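Local coordinates for protein acyl-CoA dehydrogenase (Mycobacterium thermoresistibile, PDB 3PFD) that catalyses the flavin-dependent dehydrogenation of saturated acyl-CoA thioesters to their 2,3-dehydroacyl-CoA products, with electrons passed on to an acceptor, at residues Y136-R141 with S145-M150. Sequence-based numbering, arbitrary orientation.
Sequences YALSER and SDAASM. With FDA (dihydroflavine-adenine dinucleotide), chain B.
Leu138 spends its two methyl branches on two different partners in the 145-150 segment: CD2 lies 3.7 Å from CB of Ala147, while CD1 meets the terminal methyl CE of Met150 at 3.6 Å. With CG anti to the backbone N (chi1 174°), the leucine's branch point is carried beside the carbonyl carbon and its methyls come over the 145-150 segment; the methionine reaches it through a bend at chi3 (72°) that turns CE back, the two side chains crossing at about a right angle. At the other end of Met150 lies Glu140, whose carboxylate abuts the root of the methionine, OE2 being 3.5 Å from Met150 CB. Its charge is well provided for: Arg151 N binds OE1, whereas Lys167 and Thr152 hold OE2. This tight side is mostly buried, with Met182 of strand 178-184 touching both Leu138 and Met150.

The flavin-facing side of 136-139, where strand 134-137 runs out into the loop, illustrates how acyl-CoA dehydrogenases hold the pyrimidine edge of the isoalloxazine largely by main-chain groups. Tyr136 O accepts from N3 of the reduced flavin at 2.8 Å. Two amides grip the flavin O2: Leu138 N lies 2.9 Å from O2, and Ser139 N lies 2.8 Å from O2 in a nearly straight bond (175°). Ser139 points its CB away from the 145-150 segment, and its OG takes the N1 hydrogen at 2.7 Å.

Packing is looser where the chain turns through Ser145 and Asp146, since neither side chain touches the 136-141 segment. Ser145 instead uses both N and OG to hold the FDA phosphate oxygen O1A, its OG at 2.9 Å, and Asp146, at the centre of an inverse gamma turn, is hydrogen-bonded through its backbone N and OD2 to Gln283 and Phe284 of the second subunit.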
# COMPACT_ATOMS: atom_id res chain seq x y z
N TYR C 136 2.29 21.72 27.09
CA TYR C 136 0.98 21.13 27.29
C TYR C 136 1.17 19.82 28.05
O TYR C 136 1.76 18.89 27.53
CB TYR C 136 0.34 20.88 25.91
CG TYR C 136 -1.05 20.28 25.91
CD1 TYR C 136 -2.16 21.03 26.28
CD2 TYR C 136 -1.26 18.97 25.47
CE1 TYR C 136 -3.45 20.49 26.25
CE2 TYR C 136 -2.54 18.41 25.44
CZ TYR C 136 -3.63 19.18 25.83
OH TYR C 136 -4.90 18.63 25.80
N ALA C 137 0.68 19.77 29.29
CA ALA C 137 0.92 18.63 30.16
C ALA C 137 -0.37 17.83 30.44
O ALA C 137 -1.14 18.13 31.36
CB ALA C 137 1.58 19.12 31.46
N LEU C 138 -0.58 16.79 29.63
CA LEU C 138 -1.79 15.99 29.72
C LEU C 138 -1.47 14.53 30.08
O LEU C 138 -2.04 13.98 31.03
CB LEU C 138 -2.59 16.04 28.40
CG LEU C 138 -3.83 15.13 28.30
CD1 LEU C 138 -5.03 15.78 28.95
CD2 LEU C 138 -4.16 14.82 26.83
N SER C 139 -0.57 13.92 29.31
CA SER C 139 -0.26 12.49 29.39
C SER C 139 0.37 12.04 30.72
O SER C 139 1.10 12.79 31.37
CB SER C 139 0.67 12.07 28.24
OG SER C 139 0.16 12.41 26.95
N GLU C 140 0.12 10.78 31.09
CA GLU C 140 0.77 10.13 32.24
C GLU C 140 1.17 8.75 31.78
O GLU C 140 0.78 8.32 30.69
CB GLU C 140 -0.15 10.07 33.48
CG GLU C 140 -0.59 11.43 33.92
CD GLU C 140 -1.55 11.44 35.08
OE1 GLU C 140 -1.80 10.36 35.65
OE2 GLU C 140 -2.04 12.53 35.43
N ARG C 141 1.97 8.05 32.59
CA ARG C 141 2.46 6.73 32.19
C ARG C 141 1.29 5.81 31.88
O ARG C 141 1.35 5.06 30.91
CB ARG C 141 3.38 6.09 33.24
CG ARG C 141 4.76 6.69 33.33
CD ARG C 141 5.56 6.56 32.00
NE ARG C 141 6.76 7.38 32.09
CZ ARG C 141 7.56 7.72 31.08
NH1 ARG C 141 7.31 7.32 29.85
NH2 ARG C 141 8.61 8.49 31.33
N SER C 145 -3.34 7.34 25.26
CA SER C 145 -4.59 7.42 24.49
C SER C 145 -5.80 7.64 25.41
O SER C 145 -6.62 8.52 25.13
CB SER C 145 -4.77 6.20 23.58
OG SER C 145 -3.76 6.19 22.56
N ASP C 146 -5.88 6.86 26.49
CA ASP C 146 -6.96 6.97 27.50
C ASP C 146 -6.59 8.08 28.50
O ASP C 146 -6.29 7.83 29.69
CB ASP C 146 -7.15 5.63 28.21
CG ASP C 146 -8.32 5.61 29.18
OD1 ASP C 146 -9.04 6.62 29.30
OD2 ASP C 146 -8.54 4.56 29.82
N ALA C 147 -6.62 9.30 28.00
CA ALA C 147 -6.11 10.45 28.76
C ALA C 147 -7.03 10.80 29.91
O ALA C 147 -6.60 11.43 30.88
CB ALA C 147 -5.91 11.67 27.83
N ALA C 148 -8.30 10.42 29.78
CA ALA C 148 -9.29 10.66 30.83
C ALA C 148 -9.06 9.80 32.08
O ALA C 148 -9.68 10.03 33.09
CB ALA C 148 -10.72 10.45 30.28
N SER C 149 -8.18 8.80 31.99
CA SER C 149 -7.88 7.97 33.15
C SER C 149 -6.71 8.51 33.97
O SER C 149 -6.16 7.81 34.82
CB SER C 149 -7.65 6.50 32.73
OG SER C 149 -6.43 6.38 32.03
N MET C 150 -6.36 9.78 33.74
CA MET C 150 -5.23 10.43 34.40
C MET C 150 -5.42 10.47 35.92
O MET C 150 -6.56 10.46 36.41
CB MET C 150 -5.05 11.84 33.85
CG MET C 150 -6.12 12.84 34.34
SD MET C 150 -5.91 14.52 33.75
CE MET C 150 -6.36 14.35 32.01
PA FDA B . -0.95 3.85 24.20
O1A FDA B . -2.21 4.65 24.40
O2A FDA B . -0.53 2.81 25.20
O5B FDA B . -1.07 3.16 22.74
C5B FDA B . -0.39 1.95 22.40
C4B FDA B . -0.94 1.44 21.06
O4B FDA B . -2.30 1.04 21.20
C3B FDA B . -0.93 2.53 19.98
O3B FDA B . -0.69 1.89 18.72
C2B FDA B . -2.35 3.06 20.01
O2B FDA B . -2.76 3.63 18.76
C1B FDA B . -3.12 1.79 20.32
N9A FDA B . -4.46 2.07 20.88
C8A FDA B . -4.73 2.57 22.10
N7A FDA B . -6.07 2.66 22.26
C5A FDA B . -6.66 2.21 21.12
C6A FDA B . -7.99 2.07 20.71
N6A FDA B . -9.01 2.46 21.54
N1A FDA B . -8.25 1.56 19.48
C2A FDA B . -7.23 1.21 18.67
N3A FDA B . -5.93 1.32 19.03
C4A FDA B . -5.62 1.83 20.25
N1 FDA B . 1.68 14.28 25.76
C2 FDA B . 1.53 15.44 26.47
O2 FDA B . 0.69 15.53 27.41
N3 FDA B . 2.29 16.51 26.17
C4 FDA B . 3.20 16.46 25.17
O4 FDA B . 3.87 17.48 24.96
C4X FDA B . 3.37 15.28 24.41
N5 FDA B . 4.35 15.17 23.49
C5X FDA B . 4.86 13.97 23.18
C6 FDA B . 6.16 13.84 22.66
C7 FDA B . 6.70 12.56 22.42
C7M FDA B . 8.09 12.42 21.85
C8 FDA B . 5.94 11.42 22.65
C8M FDA B . 6.49 10.03 22.39
C9 FDA B . 4.65 11.55 23.15
C9A FDA B . 4.12 12.81 23.43
N10 FDA B . 2.92 12.92 24.17
C10 FDA B . 2.58 14.18 24.73
C1' FDA B . 2.18 11.72 24.54
C2' FDA B . 1.38 11.14 23.37
O2' FDA B . 0.22 11.94 23.02
C3' FDA B . 1.03 9.71 23.70
O3' FDA B . 2.22 8.90 23.51
C4' FDA B . -0.12 9.16 22.83
O4' FDA B . -1.35 9.77 23.20
C5' FDA B . -0.27 7.65 22.96
O5' FDA B . -0.26 7.29 24.35
P FDA B . 0.73 6.11 24.83
O1P FDA B . 2.13 6.49 24.42
O2P FDA B . 0.44 5.80 26.28
O3P FDA B . 0.31 4.86 23.91